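Local coordinates for CIR protein (Plasmodium chabaudi chabaudi, PDB 6ZYV) that is of unknown function but belongs to the Plasmodium variant antigen (PIR) family associated with infected red blood cells, and probably exposes this helical ectodomain on a membrane anchor, at residues A[162-167]-A[186-191]; A[166-171]-A[220-225]. The protein carries 5 engineered substitutions. All blocks are in the same frame, centred on the assembly; numbering follows the deposited sequence.

Interaction 1 of 2, residues A[162-167]-A[186-191]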
loop_
_atom_site.group_PDB
_atom_site.type_symbol
_atom_site.label_atom_id
_atom_site.label_comp_id
_atom_site.label_asym_id
_atom_site.label_seq_id
_atom_site.Cartn_x
_atom_site.Cartn_y
_atom_site.Cartn_z
ATOM N N LYS A 162 -6.927 0.912 4.990
ATOM C CA LYS A 162 -6.984 2.342 5.273
ATOM C C LYS A 162 -7.412 2.581 6.726
ATOM O O LYS A 162 -6.824 3.423 7.391
ATOM C CB LYS A 162 -7.967 3.032 4.317
ATOM C CG LYS A 162 -7.297 3.739 3.147
ATOM C CD LYS A 162 -8.101 4.958 2.646
ATOM C CE LYS A 162 -9.479 4.609 2.111
ATOM N NZ LYS A 162 -10.090 5.746 1.348
ATOM N N SER A 163 -8.407 1.826 7.222
ATOM C CA SER A 163 -8.867 1.906 8.610
ATOM C C SER A 163 -7.754 1.501 9.574
ATOM O O SER A 163 -7.620 2.100 10.643
ATOM C CB SER A 163 -10.079 1.017 8.833
ATOM O OG SER A 163 -11.206 1.580 8.190
ATOM N N LEU A 164 -6.943 0.501 9.191
ATOM C CA LEU A 164 -5.804 0.087 9.993
ATOM C C LEU A 164 -4.765 1.222 10.012
ATOM O O LEU A 164 -4.239 1.547 11.079
ATOM C CB LEU A 164 -5.200 -1.192 9.403
ATOM C CG LEU A 164 -3.956 -1.732 10.086
ATOM C CD1 LEU A 164 -4.243 -2.033 11.584
ATOM C CD2 LEU A 164 -3.488 -3.004 9.369
ATOM N N CYS A 165 -4.509 1.859 8.850
ATOM C CA CYS A 165 -3.581 2.989 8.727
ATOM C C CYS A 165 -4.019 4.188 9.568
ATOM O O CYS A 165 -3.168 4.878 10.113
ATOM C CB CYS A 165 -3.354 3.368 7.263
ATOM S SG CYS A 165 -2.168 2.304 6.404
ATOM N N ASN A 166 -5.329 4.407 9.731
ATOM C CA ASN A 166 -5.826 5.502 10.569
ATOM C C ASN A 166 -5.440 5.277 12.032
ATOM O O ASN A 166 -5.066 6.232 12.712
ATOM C CB ASN A 166 -7.336 5.687 10.422
ATOM C CG ASN A 166 -7.735 6.181 9.048
ATOM O OD1 ASN A 166 -6.987 6.903 8.371
ATOM N ND2 ASN A 166 -8.931 5.805 8.596
ATOM N N MET A 167 -5.468 4.008 12.505
ATOM C CA MET A 167 -5.058 3.709 13.874
ATOM C C MET A 167 -3.545 3.937 14.042
ATOM O O MET A 167 -3.120 4.480 15.054
ATOM C CB MET A 167 -5.469 2.285 14.277
ATOM C CG MET A 167 -6.969 2.094 14.318
ATOM S SD MET A 167 -7.390 0.488 15.032
ATOM C CE MET A 167 -6.844 -0.565 13.724
ATOM N N GLN A 186 -11.592 -2.452 18.384
ATOM C CA GLN A 186 -12.881 -3.150 18.405
ATOM C C GLN A 186 -13.731 -2.768 17.197
ATOM O O GLN A 186 -14.331 -3.647 16.587
ATOM C CB GLN A 186 -13.647 -2.916 19.720
ATOM C CG GLN A 186 -14.839 -3.901 19.913
ATOM C CD GLN A 186 -14.495 -5.360 20.229
ATOM O OE1 GLN A 186 -13.923 -5.687 21.285
ATOM N NE2 GLN A 186 -14.833 -6.279 19.319
ATOM N N ASN A 187 -13.739 -1.481 16.814
ATOM C CA ASN A 187 -14.452 -1.048 15.611
ATOM C C ASN A 187 -13.793 -1.655 14.358
ATOM O O ASN A 187 -14.490 -2.045 13.428
ATOM C CB ASN A 187 -14.469 0.472 15.498
ATOM C CG ASN A 187 -15.398 1.142 16.485
ATOM O OD1 ASN A 187 -16.312 0.528 17.021
ATOM N ND2 ASN A 187 -15.194 2.413 16.743
ATOM N N PHE A 188 -12.461 -1.728 14.335
ATOM C CA PHE A 188 -11.705 -2.300 13.232
ATOM C C PHE A 188 -12.032 -3.797 13.023
ATOM O O PHE A 188 -12.308 -4.198 11.896
ATOM C CB PHE A 188 -10.200 -2.080 13.452
ATOM C CG PHE A 188 -9.346 -2.780 12.412
ATOM C CD1 PHE A 188 -9.206 -2.252 11.131
ATOM C CD2 PHE A 188 -8.740 -3.995 12.695
ATOM C CE1 PHE A 188 -8.468 -2.930 10.162
ATOM C CE2 PHE A 188 -8.023 -4.672 11.727
ATOM C CZ PHE A 188 -7.863 -4.125 10.475
ATOM N N VAL A 189 -12.006 -4.614 14.090
ATOM C CA VAL A 189 -12.302 -6.034 13.973
ATOM C C VAL A 189 -13.769 -6.259 13.548
ATOM O O VAL A 189 -14.036 -7.163 12.746
ATOM C CB VAL A 189 -11.880 -6.884 15.206
ATOM C CG1 VAL A 189 -10.404 -6.720 15.513
ATOM C CG2 VAL A 189 -12.746 -6.659 16.425
ATOM N N ASP A 190 -14.700 -5.406 14.013
ATOM C CA ASP A 190 -16.107 -5.512 13.604
ATOM C C ASP A 190 -16.251 -5.141 12.117
ATOM O O ASP A 190 -16.983 -5.794 11.395
ATOM C CB ASP A 190 -16.996 -4.591 14.456
ATOM C CG ASP A 190 -17.199 -5.051 15.895
ATOM O OD1 ASP A 190 -16.803 -6.191 16.222
ATOM O OD2 ASP A 190 -17.754 -4.270 16.695
ATOM N N GLU A 191 -15.539 -4.105 11.669
ATOM C CA GLU A 191 -15.549 -3.652 10.282
ATOM C C GLU A 191 -14.954 -4.736 9.361
ATOM O O GLU A 191 -15.475 -4.987 8.278
ATOM C CB GLU A 191 -14.749 -2.348 10.157
ATOM C CG GLU A 191 -14.825 -1.726 8.776
ATOM C CD GLU A 191 -13.872 -0.567 8.515
ATOM O OE1 GLU A 191 -13.093 -0.218 9.434
ATOM O OE2 GLU A 191 -13.897 -0.011 7.390
#
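F188 presses its ring against M167 and L164 where helix 181-198 runs back along helix 154-174, nearly antiparallel at 173° with 10.5 Å between the axes of the two short segments. The tight part is apolar. M167 lies crosswise to the phenylalanine; its chain bends at the last torsion (chi3 -70°), which brings the CE methyl to 3.6 Å from CG of F188, while the sulfur forms an oblique Met-aromatic contact. L164 CB approaches F188 CE1 at 3.8 Å, also obliquely, and S163 CB lies at the ring edge. Methionine suits this place because its flexible, unbranched chain can lay its methyl along the F188 ring, which Y219 and L237 also touch.

The looser, more exposed side is polar. E191 reaches across in extended form, with CG anti to the backbone N (chi1 -174°), and E191 OE1 receives the S163 OG hydrogen bond (2.9 Å) on its syn lone pair. A small serine lets the longer glutamate span the interhelical gap; the carbonyl oxygen of D159 is a weak second acceptor for S163 OG and would have to share the same proton. The chemistry implies an apolar interface bordered by one serine-carboxylate hydrogen bond, in which the hydroxyl would partly offset the carboxylate charge.

Interaction 2 of 2, residues A[166-171]-A[220-225]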
loop_
_atom_site.group_PDB
_atom_site.type_symbol
_atom_site.label_atom_id
_atom_site.label_comp_id
_atom_site.label_asym_id
_atom_site.label_seq_id
_atom_site.Cartn_x
_atom_site.Cartn_y
_atom_site.Cartn_z
ATOM N N ASN A 166 -5.329 4.407 9.731
ATOM C CA ASN A 166 -5.826 5.502 10.569
ATOM C C ASN A 166 -5.440 5.277 12.032
ATOM O O ASN A 166 -5.066 6.232 12.712
ATOM C CB ASN A 166 -7.336 5.687 10.422
ATOM C CG ASN A 166 -7.735 6.181 9.048
ATOM O OD1 ASN A 166 -6.987 6.903 8.371
ATOM N ND2 ASN A 166 -8.931 5.805 8.596
ATOM N N MET A 167 -5.468 4.008 12.505
ATOM C CA MET A 167 -5.058 3.709 13.874
ATOM C C MET A 167 -3.545 3.937 14.042
ATOM O O MET A 167 -3.120 4.480 15.054
ATOM C CB MET A 167 -5.469 2.285 14.277
ATOM C CG MET A 167 -6.969 2.094 14.318
ATOM S SD MET A 167 -7.390 0.488 15.032
ATOM C CE MET A 167 -6.844 -0.565 13.724
ATOM N N TYR A 168 -2.740 3.570 13.028
ATOM C CA TYR A 168 -1.292 3.826 13.054
ATOM C C TYR A 168 -0.985 5.329 13.135
ATOM O O TYR A 168 -0.054 5.729 13.834
ATOM C CB TYR A 168 -0.586 3.215 11.833
ATOM C CG TYR A 168 -0.141 1.783 12.039
ATOM C CD1 TYR A 168 -0.989 0.721 11.747
ATOM C CD2 TYR A 168 1.118 1.491 12.543
ATOM C CE1 TYR A 168 -0.583 -0.596 11.911
ATOM C CE2 TYR A 168 1.529 0.177 12.738
ATOM C CZ TYR A 168 0.674 -0.868 12.419
ATOM O OH TYR A 168 1.045 -2.181 12.593
ATOM N N ASN A 169 -1.766 6.151 12.422
ATOM C CA ASN A 169 -1.617 7.612 12.426
ATOM C C ASN A 169 -1.984 8.155 13.801
ATOM O O ASN A 169 -1.320 9.060 14.287
ATOM C CB ASN A 169 -2.509 8.264 11.352
ATOM C CG ASN A 169 -2.467 9.788 11.342
ATOM O OD1 ASN A 169 -3.511 10.470 11.429
ATOM N ND2 ASN A 169 -1.257 10.363 11.263
ATOM N N GLU A 170 -3.035 7.615 14.427
ATOM C CA GLU A 170 -3.436 8.027 15.760
ATOM C C GLU A 170 -2.351 7.701 16.777
ATOM O O GLU A 170 -2.001 8.544 17.597
ATOM C CB GLU A 170 -4.766 7.373 16.155
ATOM C CG GLU A 170 -5.976 7.991 15.491
ATOM C CD GLU A 170 -6.056 9.487 15.714
ATOM O OE1 GLU A 170 -6.113 9.906 16.895
ATOM O OE2 GLU A 170 -6.005 10.236 14.711
ATOM N N LEU A 171 -1.787 6.504 16.694
ATOM C CA LEU A 171 -0.704 6.090 17.576
ATOM C C LEU A 171 0.529 6.990 17.383
ATOM O O LEU A 171 1.217 7.307 18.341
ATOM C CB LEU A 171 -0.352 4.635 17.253
ATOM C CG LEU A 171 0.825 4.051 17.980
ATOM C CD1 LEU A 171 0.462 3.740 19.409
ATOM C CD2 LEU A 171 1.324 2.822 17.272
ATOM N N ASP A 220 -1.697 -7.097 14.416
ATOM C CA ASP A 220 -0.917 -7.675 15.507
ATOM C C ASP A 220 0.150 -6.689 15.985
ATOM O O ASP A 220 0.301 -6.486 17.193
ATOM C CB ASP A 220 -0.242 -8.992 15.073
ATOM C CG ASP A 220 -1.133 -10.226 15.070
ATOM O OD1 ASP A 220 -2.277 -10.147 15.610
ATOM O OD2 ASP A 220 -0.701 -11.270 14.505
ATOM N N ASN A 221 0.839 -6.028 15.044
ATOM C CA ASN A 221 1.860 -5.065 15.426
ATOM C C ASN A 221 1.218 -3.853 16.097
ATOM O O ASN A 221 1.743 -3.361 17.092
ATOM C CB ASN A 221 2.744 -4.658 14.249
ATOM C CG ASN A 221 3.749 -3.587 14.659
ATOM O OD1 ASN A 221 4.792 -3.891 15.271
ATOM N ND2 ASN A 221 3.420 -2.304 14.409
ATOM N N LEU A 222 0.088 -3.376 15.560
ATOM C CA LEU A 222 -0.586 -2.208 16.119
ATOM C C LEU A 222 -0.965 -2.401 17.626
ATOM O O LEU A 222 -0.635 -1.549 18.463
ATOM C CB LEU A 222 -1.812 -1.860 15.252
ATOM C CG LEU A 222 -2.597 -0.557 15.513
ATOM C CD1 LEU A 222 -3.693 -0.756 16.569
ATOM C CD2 LEU A 222 -1.690 0.641 15.803
ATOM N N ILE A 223 -1.603 -3.527 17.956
ATOM C CA ILE A 223 -2.039 -3.761 19.320
ATOM C C ILE A 223 -0.854 -4.020 20.264
ATOM O O ILE A 223 -0.916 -3.619 21.427
ATOM C CB ILE A 223 -3.163 -4.826 19.405
ATOM C CG1 ILE A 223 -2.674 -6.244 19.043
ATOM C CG2 ILE A 223 -4.347 -4.386 18.535
ATOM C CD1 ILE A 223 -3.826 -7.356 19.009
ATOM N N LYS A 224 0.246 -4.601 19.758
ATOM C CA LYS A 224 1.457 -4.767 20.545
ATOM C C LYS A 224 2.028 -3.368 20.887
ATOM O O LYS A 224 2.508 -3.172 21.991
ATOM C CB LYS A 224 2.518 -5.563 19.762
ATOM C CG LYS A 224 2.278 -7.068 19.731
ATOM C CD LYS A 224 3.282 -7.755 18.803
ATOM C CE LYS A 224 3.151 -9.259 18.791
ATOM N NZ LYS A 224 4.263 -9.902 18.027
ATOM N N LYS A 225 1.980 -2.402 19.933
ATOM C CA LYS A 225 2.486 -1.046 20.144
ATOM C C LYS A 225 1.585 -0.262 21.101
ATOM O O LYS A 225 2.097 0.440 21.959
ATOM C CB LYS A 225 2.702 -0.279 18.816
ATOM C CG LYS A 225 3.823 -0.843 17.936
ATOM C CD LYS A 225 5.205 -0.788 18.617
ATOM C CE LYS A 225 6.295 -1.502 17.831
ATOM N NZ LYS A 225 7.666 -1.193 18.353
#
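L222 lays its CD2 methyl over the centre of the Y168 ring, a CH-pi contact in a helix-helix packing of 154-174 against 213-226. The short segments run in nearly the same direction, at 24° and 10.7 Å between axes. The methyl stands 4.1 Å from the ring centroid, while L222 CB comes to 3.8 Å from Y168 CE1 nearer the phenol end; leucine and tyrosine lie alongside one another, pointing opposite ways. Leucine suits the place because its two methyls can serve different neighbours: CD2 also meets CD2 of L171 at 4.0 Å, and CD1 lies beside the sulfur of M167. Toward the partly exposed margin, L171 CD2 packs on K225 CB, so the lysine gives its aliphatic base to the contact while its chain bends at chi2 and leads the amine away.

At the far end of the long tyrosine ring, Y168 OH accepts directly from N221. Chi1 (177°) carries the asparagine side chain toward the phenol, and chi2 (80°) turns its amide nearly coplanar with the ring. Farther out, D6 steadies this amide by accepting from ND2 at its OD1, and the carbonyl oxygen of G218 hydrogen-bonds with the hydroxyl. These bonds hold the phenol end in place, while L222 against the face restricts the ring's turning. N221 ND2 donates to Y168 OH at 3.0 Å along a nearly straight line.

Overall arrangement
Both interactions draw on helix 154-174, and their centres are about 10 Å apart. Interaction 1 sets this helix against its antiparallel neighbour 181-198, whereas interaction 2 joins its later turns to the more nearly parallel helix 213-226. M167 belongs to both and ties the three helices into one packed group. Interaction 1 is the more buried as a whole, although its polar pair sits at a partly exposed border; interaction 2 is only partly buried, yet its two segments cover more of each other's surface. Their polar chemistry also differs: a carboxylate accepts a hydrogen bond from a serine hydroxyl in the first, while neutral phenol and amide groups in the second link helices to D6, close to the start of the modelled chain.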